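Side-chain contacts in mandelate racemase/muconate lactonizing protein (Dickeya dadantii, PDB 4IHC), which dehydrates D-mannonate and D-gluconate to 2-dehydro-3-deoxy-D-gluconate at a low rate with one magnesium ion per subunit: residues A[247-252]-A[297-302]; A[146-151]-A[270-275]. One frame throughout, in Å; residues are numbered along the deposited sequence.

Contact 1: residues A[247-252]-A[297-302]; sequences VHERVT and GELFVN. With MG (magnesium ion), chain I.
The Glu298 carboxylate is gripped at both oxygens. OE1 binds the magnesium directly at 2.3 Å, and Glu298 OE2 accepts a hydrogen bond from water 1, whose oxygen is 2.7 Å away. The same water is a magnesium ligand, while OE2 itself stays 3.3 Å from the metal. The carboxylate therefore holds the ion through one oxygen and steadies a coordinated water with the other. Asp246 and Glu272 complete the protein ligands. The Glu298 chain runs extended beyond CG (chi2 -174°), which carries the carboxylate from its backbone out to the metal.

Glu298 OE2 lies oblique to the His248 ring, 4.4 Å from His248 NE2, a close approach only. His248 is a proton donor/acceptor by similarity. Its NE2 is hydrogen-bonded to a bound glycerol, probably from the crystallisation liquor.

Glu249 and Leu299 make the second meeting point. Leu299 CD1 sits against the end of the carboxylate, 3.6 Å from Glu249 OE2 and 3.7 Å from Glu249 OE1. The two side chains cross at about a right angle. Glu249 OE2 also forms a salt bridge to Arg105 of a second subunit, and Tyr103 of that subunit packs on both Glu249 and Leu299.

Both segments are loops that follow a barrel strand and lead into a helix. Each forms a beta turn, type I' at 247-250 and type I at 297-300. The direct contact is small. The metal is bound from the 297-302 side, and His248 lies beside it without a bond to it. This chemistry is consistent with a metal site that faces the acid/base histidine and is closed in part by a neighbouring subunit.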
ATOM      1  N   VAL A 247      26.170 -10.853  11.598  1.00 10.97           N
ATOM      2  CA  VAL A 247      25.977  -9.707  12.468  1.00  9.04           C
ATOM      3  C   VAL A 247      25.372 -10.145  13.813  1.00 14.78           C
ATOM      4  O   VAL A 247      25.581  -9.503  14.850  1.00 14.09           O
ATOM      5  CB  VAL A 247      25.064  -8.658  11.821  1.00  9.92           C
ATOM      6  CG1 VAL A 247      24.841  -7.471  12.746  1.00  8.65           C
ATOM      7  CG2 VAL A 247      25.614  -8.193  10.476  1.00  7.72           C
ATOM      8  N   HIS A 248      24.582 -11.212  13.791  1.00 17.54           N
ATOM      9  CA  HIS A 248      24.172 -11.856  15.032  1.00 16.62           C
ATOM     10  C   HIS A 248      23.369 -10.916  15.917  1.00 14.17           C
ATOM     11  O   HIS A 248      23.548 -10.931  17.136  1.00 15.69           O
ATOM     12  CB  HIS A 248      25.427 -12.287  15.786  1.00 16.82           C
ATOM     13  CG  HIS A 248      25.239 -13.486  16.656  1.00 21.55           C
ATOM     14  ND1 HIS A 248      24.479 -13.464  17.804  1.00 25.71           N
ATOM     15  CD2 HIS A 248      25.760 -14.731  16.575  1.00 40.41           C
ATOM     16  CE1 HIS A 248      24.518 -14.651  18.380  1.00 27.95           C
ATOM     17  NE2 HIS A 248      25.286 -15.440  17.653  1.00 51.02           N
ATOM     18  N   GLU A 249      22.522 -10.084  15.301  1.00 12.68           N
ATOM     19  CA  GLU A 249      21.681  -9.083  15.990  1.00 21.60           C
ATOM     20  C   GLU A 249      22.430  -8.119  16.963  1.00 22.44           C
ATOM     21  O   GLU A 249      21.844  -7.634  17.926  1.00 14.29           O
ATOM     22  CB  GLU A 249      20.489  -9.757  16.699  1.00 13.81           C
ATOM     23  CG  GLU A 249      20.891 -10.478  17.984  1.00 29.34           C
ATOM     24  CD  GLU A 249      19.779 -11.326  18.593  1.00 52.96           C
ATOM     25  OE1 GLU A 249      20.072 -12.172  19.473  1.00 40.34           O
ATOM     26  OE2 GLU A 249      18.606 -11.155  18.205  1.00 29.49           O
ATOM     27  N   ARG A 250      23.695  -7.803  16.697  1.00 18.63           N
ATOM     28  CA  ARG A 250      24.507  -7.050  17.678  1.00 12.57           C
ATOM     29  C   ARG A 250      24.450  -5.526  17.585  1.00 17.15           C
ATOM     30  O   ARG A 250      24.981  -4.848  18.465  1.00 10.24           O
ATOM     31  CB  ARG A 250      25.978  -7.467  17.612  1.00 11.77           C
ATOM     32  CG  ARG A 250      26.270  -8.829  18.210  1.00 18.30           C
ATOM     33  CD  ARG A 250      25.958  -8.870  19.696  1.00 22.82           C
ATOM     34  NE  ARG A 250      26.259 -10.184  20.267  1.00 25.71           N
ATOM     35  CZ  ARG A 250      27.004 -10.405  21.345  1.00 22.52           C
ATOM     36  NH1 ARG A 250      27.529  -9.393  22.023  1.00 14.50           N
ATOM     37  NH2 ARG A 250      27.189 -11.649  21.777  1.00 23.91           N
ATOM     38  N   VAL A 251      23.804  -4.991  16.546  1.00 13.46           N
ATOM     39  CA  VAL A 251      23.786  -3.541  16.315  1.00 12.67           C
ATOM     40  C   VAL A 251      22.343  -3.037  16.104  1.00 13.91           C
ATOM     41  O   VAL A 251      21.434  -3.831  15.867  1.00 19.89           O
ATOM     42  CB  VAL A 251      24.642  -3.181  15.088  1.00 12.02           C
ATOM     43  CG1 VAL A 251      26.035  -3.721  15.249  1.00 13.98           C
ATOM     44  CG2 VAL A 251      24.044  -3.803  13.824  1.00 17.81           C
ATOM     45  N   THR A 252      22.126  -1.733  16.210  1.00 12.74           N
ATOM     46  CA  THR A 252      20.786  -1.181  15.951  1.00 16.80           C
ATOM     47  C   THR A 252      20.401  -1.424  14.484  1.00 12.84           C
ATOM     48  O   THR A 252      21.263  -1.625  13.649  1.00 13.69           O
ATOM     49  CB  THR A 252      20.739   0.331  16.252  1.00 14.04           C
ATOM     50  OG1 THR A 252      21.475   1.053  15.250  1.00 15.45           O
ATOM     51  CG2 THR A 252      21.338   0.618  17.643  1.00 15.04           C
ATOM     52  N   GLY A 297      17.098 -16.209  10.393  1.00 10.44           N
ATOM     53  CA  GLY A 297      16.192 -17.233  10.839  1.00 11.61           C
ATOM     54  C   GLY A 297      16.659 -18.273  11.827  1.00 12.84           C
ATOM     55  O   GLY A 297      15.835 -19.080  12.281  1.00  7.43           O
ATOM     56  N   GLU A 298      17.941 -18.291  12.185  1.00  7.96           N
ATOM     57  CA  GLU A 298      18.338 -19.312  13.149  1.00 13.99           C
ATOM     58  C   GLU A 298      17.520 -19.191  14.453  1.00 10.80           C
ATOM     59  O   GLU A 298      17.185 -20.214  15.050  1.00 14.10           O
ATOM     60  CB  GLU A 298      19.846 -19.319  13.410  1.00  9.79           C
ATOM     61  CG  GLU A 298      20.287 -18.186  14.287  1.00 12.74           C
ATOM     62  CD  GLU A 298      21.799 -18.124  14.403  1.00 19.27           C
ATOM     63  OE1 GLU A 298      22.495 -18.336  13.378  1.00 10.00           O
ATOM     64  OE2 GLU A 298      22.282 -17.862  15.520  1.00 26.07           O
ATOM     65  N   LEU A 299      17.163 -17.961  14.860  1.00  8.71           N
ATOM     66  CA  LEU A 299      16.350 -17.772  16.060  1.00 10.71           C
ATOM     67  C   LEU A 299      14.845 -18.022  15.891  1.00 10.85           C
ATOM     68  O   LEU A 299      14.126 -18.027  16.875  1.00 13.71           O
ATOM     69  CB  LEU A 299      16.536 -16.381  16.667  1.00  8.18           C
ATOM     70  CG  LEU A 299      17.827 -16.171  17.473  1.00 12.58           C
ATOM     71  CD1 LEU A 299      18.042 -14.694  17.755  1.00 10.05           C
ATOM     72  CD2 LEU A 299      17.789 -16.955  18.780  1.00  7.16           C
ATOM     73  N   PHE A 300      14.374 -18.200  14.660  1.00  8.14           N
ATOM     74  CA  PHE A 300      12.909 -18.283  14.413  1.00 13.80           C
ATOM     75  C   PHE A 300      12.254 -19.539  15.007  1.00  9.69           C
ATOM     76  O   PHE A 300      12.845 -20.622  14.990  1.00 13.29           O
ATOM     77  CB  PHE A 300      12.560 -18.167  12.910  1.00 13.54           C
ATOM     78  CG  PHE A 300      12.933 -16.839  12.279  1.00 13.07           C
ATOM     79  CD1 PHE A 300      13.308 -15.745  13.061  1.00 18.63           C
ATOM     80  CD2 PHE A 300      12.883 -16.681  10.888  1.00 17.54           C
ATOM     81  CE1 PHE A 300      13.640 -14.517  12.470  1.00 14.36           C
ATOM     82  CE2 PHE A 300      13.197 -15.462  10.293  1.00 11.26           C
ATOM     83  CZ  PHE A 300      13.594 -14.385  11.085  1.00 12.86           C
ATOM     84  N   VAL A 301      11.039 -19.371  15.537  1.00 13.28           N
ATOM     85  CA  VAL A 301      10.285 -20.430  16.202  1.00  8.30           C
ATOM     86  C   VAL A 301       8.792 -20.353  15.836  1.00 14.45           C
ATOM     87  O   VAL A 301       7.983 -21.161  16.296  1.00 27.78           O
ATOM     88  CB  VAL A 301      10.427 -20.366  17.746  1.00 11.15           C
ATOM     89  CG1 VAL A 301      11.866 -20.655  18.178  1.00 14.29           C
ATOM     90  CG2 VAL A 301      10.045 -19.003  18.297  1.00 11.84           C
ATOM     91  N   ASN A 302       8.436 -19.400  14.984  1.00 13.64           N
ATOM     92  CA  ASN A 302       7.037 -19.058  14.734  1.00 16.02           C
ATOM     93  C   ASN A 302       6.885 -18.660  13.277  1.00 17.17           C
ATOM     94  O   ASN A 302       7.717 -17.904  12.737  1.00 13.78           O
ATOM     95  CB  ASN A 302       6.630 -17.883  15.654  1.00 15.02           C
ATOM     96  CG  ASN A 302       5.134 -17.729  15.790  1.00 25.91           C
ATOM     97  OD1 ASN A 302       4.431 -17.434  14.821  1.00 22.33           O
ATOM     98  ND2 ASN A 302       4.627 -17.929  17.011  1.00 33.76           N
TER
HETATM   99 MG    MG I 501      24.329 -17.009  13.138  1.00 11.28          MG
HETATM  100  O   HOH W   1      24.883 -17.263  14.889  1.00 16.20           O
HETATM  101  O   HOH W   2      23.165 -15.454  13.668  1.00 14.91           O

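Contact 2: residues A[146-151]-A[270-275]; sequences PLYCHT and YLEDPV. With MG (magnesium ion), chain I.
Tyr148, on strand 145-153, reaches across to two side chains of 270-275. Its hydroxyl accepts a hydrogen bond from Tyr270 OH, with 2.9 Å between Tyr148 OH and Tyr270 OH. The two side chains cross at about a right angle. Tyr148 OH comes in at the edge of the Tyr270 ring, near its plane. In return, Tyr270 OH approaches the Tyr148 ring obliquely, 3.2 Å from Tyr148 CE2.

Water 3 lies in the plane of the Tyr148 ring at its edge, with its oxygen 2.9 Å from Tyr148 OH. It donates to Glu272 OE1 at 2.7 Å, so it bridges the tyrosine to the carboxylate. The Glu272 chain is extended, with CG anti to the backbone N (chi1 168°). This brings OE2 to the magnesium at 1.9 Å. Arg319 NH2 is hydrogen-bonded to OE2. Asp273 OD2 accepts a bond from magnesium-bound water 2.

Further along the strand, His150, a substrate-binding residue by similarity, is hydrogen-bonded to Glu375.

The strands belong to the modified TIM barrel, (β/α)7β, of the enolase superfamily. Glu272, Asp246 and Glu298, at or just past the C-terminal ends of adjacent strands, are the carboxylate trio typical of its metal site.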
ATOM      1  N   PRO A 146      27.487 -28.565  -0.995  1.00 10.03           N
ATOM      2  CA  PRO A 146      28.556 -27.604  -0.709  1.00 15.00           C
ATOM      3  C   PRO A 146      28.434 -27.087   0.713  1.00  9.91           C
ATOM      4  O   PRO A 146      27.312 -26.866   1.191  1.00 12.54           O
ATOM      5  CB  PRO A 146      28.320 -26.465  -1.710  1.00 12.74           C
ATOM      6  CG  PRO A 146      27.084 -26.790  -2.455  1.00 12.83           C
ATOM      7  CD  PRO A 146      26.486 -28.067  -1.949  1.00 10.16           C
ATOM      8  N   LEU A 147      29.576 -26.894   1.369  1.00 14.71           N
ATOM      9  CA  LEU A 147      29.635 -26.525   2.784  1.00 12.46           C
ATOM     10  C   LEU A 147      30.290 -25.177   2.984  1.00 12.28           C
ATOM     11  O   LEU A 147      31.104 -24.714   2.174  1.00  8.24           O
ATOM     12  CB  LEU A 147      30.467 -27.547   3.591  1.00  7.88           C
ATOM     13  CG  LEU A 147      30.123 -29.029   3.392  1.00 16.22           C
ATOM     14  CD1 LEU A 147      31.095 -29.929   4.141  1.00 11.29           C
ATOM     15  CD2 LEU A 147      28.682 -29.292   3.825  1.00  9.04           C
ATOM     16  N   TYR A 148      29.977 -24.570   4.116  1.00 11.17           N
ATOM     17  CA  TYR A 148      30.838 -23.541   4.614  1.00 13.94           C
ATOM     18  C   TYR A 148      31.235 -23.833   6.027  1.00 14.66           C
ATOM     19  O   TYR A 148      30.481 -24.448   6.770  1.00 16.60           O
ATOM     20  CB  TYR A 148      30.208 -22.156   4.467  1.00 12.20           C
ATOM     21  CG  TYR A 148      29.155 -21.686   5.457  1.00 10.28           C
ATOM     22  CD1 TYR A 148      29.508 -21.084   6.670  1.00 11.37           C
ATOM     23  CD2 TYR A 148      27.814 -21.707   5.105  1.00  9.30           C
ATOM     24  CE1 TYR A 148      28.533 -20.572   7.521  1.00  9.72           C
ATOM     25  CE2 TYR A 148      26.844 -21.184   5.941  1.00 10.08           C
ATOM     26  CZ  TYR A 148      27.204 -20.624   7.143  1.00  9.60           C
ATOM     27  OH  TYR A 148      26.199 -20.129   7.935  1.00 10.55           O
ATOM     28  N   CYS A 149      32.439 -23.396   6.385  1.00 13.57           N
ATOM     29  CA  CYS A 149      32.973 -23.606   7.720  1.00 19.55           C
ATOM     30  C   CYS A 149      33.288 -22.246   8.336  1.00 15.16           C
ATOM     31  O   CYS A 149      33.319 -21.223   7.646  1.00 16.65           O
ATOM     32  CB  CYS A 149      34.263 -24.443   7.661  1.00 22.32           C
ATOM     33  SG  CYS A 149      35.574 -23.609   6.738  1.00 35.32           S
ATOM     34  N   HIS A 150      33.487 -22.238   9.642  1.00 15.24           N
ATOM     35  CA  HIS A 150      33.787 -21.003  10.356  1.00 24.75           C
ATOM     36  C   HIS A 150      35.276 -20.700  10.311  1.00 25.91           C
ATOM     37  O   HIS A 150      36.104 -21.586  10.499  1.00 22.29           O
ATOM     38  CB  HIS A 150      33.351 -21.134  11.804  1.00 25.33           C
ATOM     39  CG  HIS A 150      31.870 -21.258  11.979  1.00 31.77           C
ATOM     40  ND1 HIS A 150      31.245 -21.026  13.186  1.00 32.35           N
ATOM     41  CD2 HIS A 150      30.886 -21.567  11.098  1.00 32.63           C
ATOM     42  CE1 HIS A 150      29.942 -21.204  13.046  1.00 45.47           C
ATOM     43  NE2 HIS A 150      29.699 -21.535  11.790  1.00 38.96           N
ATOM     44  N   THR A 151      35.620 -19.449  10.059  1.00 18.81           N
ATOM     45  CA  THR A 151      37.007 -19.016  10.226  1.00 33.15           C
ATOM     46  C   THR A 151      37.058 -17.792  11.141  1.00 38.19           C
ATOM     47  O   THR A 151      36.532 -16.732  10.804  1.00 52.75           O
ATOM     48  CB  THR A 151      37.660 -18.678   8.876  1.00 25.13           C
ATOM     49  OG1 THR A 151      36.878 -17.674   8.209  1.00 33.68           O
ATOM     50  CG2 THR A 151      37.728 -19.932   7.995  1.00 31.01           C
ATOM     51  N   TYR A 270      26.340 -14.027   1.889  1.00 11.20           N
ATOM     52  CA  TYR A 270      25.273 -13.372   2.643  1.00  9.31           C
ATOM     53  C   TYR A 270      25.693 -12.726   3.954  1.00  7.78           C
ATOM     54  O   TYR A 270      26.620 -13.173   4.606  1.00 10.17           O
ATOM     55  CB  TYR A 270      24.065 -14.275   2.857  1.00  6.53           C
ATOM     56  CG  TYR A 270      24.223 -15.560   3.669  1.00  9.13           C
ATOM     57  CD1 TYR A 270      24.618 -15.548   5.008  1.00  7.59           C
ATOM     58  CD2 TYR A 270      23.850 -16.791   3.113  1.00  8.51           C
ATOM     59  CE1 TYR A 270      24.710 -16.743   5.757  1.00  9.89           C
ATOM     60  CE2 TYR A 270      23.913 -17.963   3.852  1.00  8.16           C
ATOM     61  CZ  TYR A 270      24.340 -17.936   5.172  1.00  8.10           C
ATOM     62  OH  TYR A 270      24.383 -19.121   5.877  1.00 11.32           O
ATOM     63  N   LEU A 271      24.992 -11.655   4.307  1.00  6.32           N
ATOM     64  CA  LEU A 271      25.102 -11.022   5.602  1.00  6.67           C
ATOM     65  C   LEU A 271      23.974 -11.558   6.500  1.00  9.93           C
ATOM     66  O   LEU A 271      22.800 -11.428   6.156  1.00 10.67           O
ATOM     67  CB  LEU A 271      24.988  -9.510   5.424  1.00  9.64           C
ATOM     68  CG  LEU A 271      25.114  -8.620   6.681  1.00 12.64           C
ATOM     69  CD1 LEU A 271      26.478  -8.784   7.318  1.00 10.47           C
ATOM     70  CD2 LEU A 271      24.888  -7.154   6.333  1.00 13.91           C
ATOM     71  N   GLU A 272      24.339 -12.155   7.634  1.00  7.43           N
ATOM     72  CA  GLU A 272      23.411 -12.937   8.427  1.00 11.56           C
ATOM     73  C   GLU A 272      22.902 -12.191   9.656  1.00 13.61           C
ATOM     74  O   GLU A 272      23.668 -11.494  10.324  1.00 12.17           O
ATOM     75  CB  GLU A 272      24.096 -14.242   8.861  1.00 13.20           C
ATOM     76  CG  GLU A 272      23.347 -15.006   9.924  1.00 17.87           C
ATOM     77  CD  GLU A 272      24.011 -16.320  10.259  1.00 29.18           C
ATOM     78  OE1 GLU A 272      24.811 -16.803   9.428  1.00 22.69           O
ATOM     79  OE2 GLU A 272      23.724 -16.874  11.345  1.00 27.57           O
ATOM     80  N   ASP A 273      21.613 -12.360   9.956  1.00 15.40           N
ATOM     81  CA  ASP A 273      21.001 -11.766  11.158  1.00 13.09           C
ATOM     82  C   ASP A 273      21.324 -10.268  11.378  1.00 12.38           C
ATOM     83  O   ASP A 273      21.792  -9.883  12.430  1.00 12.84           O
ATOM     84  CB  ASP A 273      21.322 -12.613  12.407  1.00 16.12           C
ATOM     85  CG  ASP A 273      20.537 -13.957  12.447  1.00 38.45           C
ATOM     86  OD1 ASP A 273      19.792 -14.270  11.486  1.00 29.13           O
ATOM     87  OD2 ASP A 273      20.681 -14.723  13.436  1.00 37.30           O
ATOM     88  N   PRO A 274      21.000  -9.405  10.401  1.00  9.02           N
ATOM     89  CA  PRO A 274      21.182  -7.974  10.626  1.00 13.23           C
ATOM     90  C   PRO A 274      20.249  -7.438  11.717  1.00 15.30           C
ATOM     91  O   PRO A 274      20.554  -6.423  12.335  1.00 12.69           O
ATOM     92  CB  PRO A 274      20.818  -7.345   9.267  1.00 12.69           C
ATOM     93  CG  PRO A 274      19.957  -8.348   8.609  1.00 10.06           C
ATOM     94  CD  PRO A 274      20.483  -9.692   9.058  1.00  8.22           C
ATOM     95  N   VAL A 275      19.137  -8.121  11.965  1.00  9.32           N
ATOM     96  CA  VAL A 275      18.216  -7.689  13.017  1.00 15.08           C
ATOM     97  C   VAL A 275      17.718  -8.872  13.826  1.00 14.21           C
ATOM     98  O   VAL A 275      17.767 -10.035  13.381  1.00 12.39           O
ATOM     99  CB  VAL A 275      16.991  -6.936  12.446  1.00 13.95           C
ATOM    100  CG1 VAL A 275      17.432  -5.739  11.602  1.00  9.38           C
ATOM    101  CG2 VAL A 275      16.095  -7.878  11.646  1.00 10.09           C
TER
HETATM  102 MG    MG I 501      24.329 -17.009  13.138  1.00 11.28          MG
HETATM  103  O   HOH W   3      26.933 -18.365  10.095  1.00 21.49           O
HETATM  104  O   HOH W   2      23.165 -15.454  13.668  1.00 14.91           O
HETATM  105  O   HOH W   1      24.883 -17.263  14.889  1.00 16.20           O

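In the fold
Both contacts are buried and share one magnesium ion with waters 1 and 2. Contact 1 joins two loops at the ends of strands 242-246 and 294-296. Contact 2 spans the barrel interior, from strand 145-153 to strand 270-272. Strand 270-272 pairs with both strands that lead into contact 1, so the metal ligands come from the ends of three adjacent strands or the loop just after. Glu298 OE1 and Glu272 OE2 lie 2.8 Å apart, a closeness that the shared cation probably makes tolerable. Contact 2 has a direct hydroxyl bond, whereas contact 1 has a methyl on a carboxylate and a histidine near Glu298. The second subunit salt-bridges Glu249 in contact 1 and touches contact 2 at Asp273.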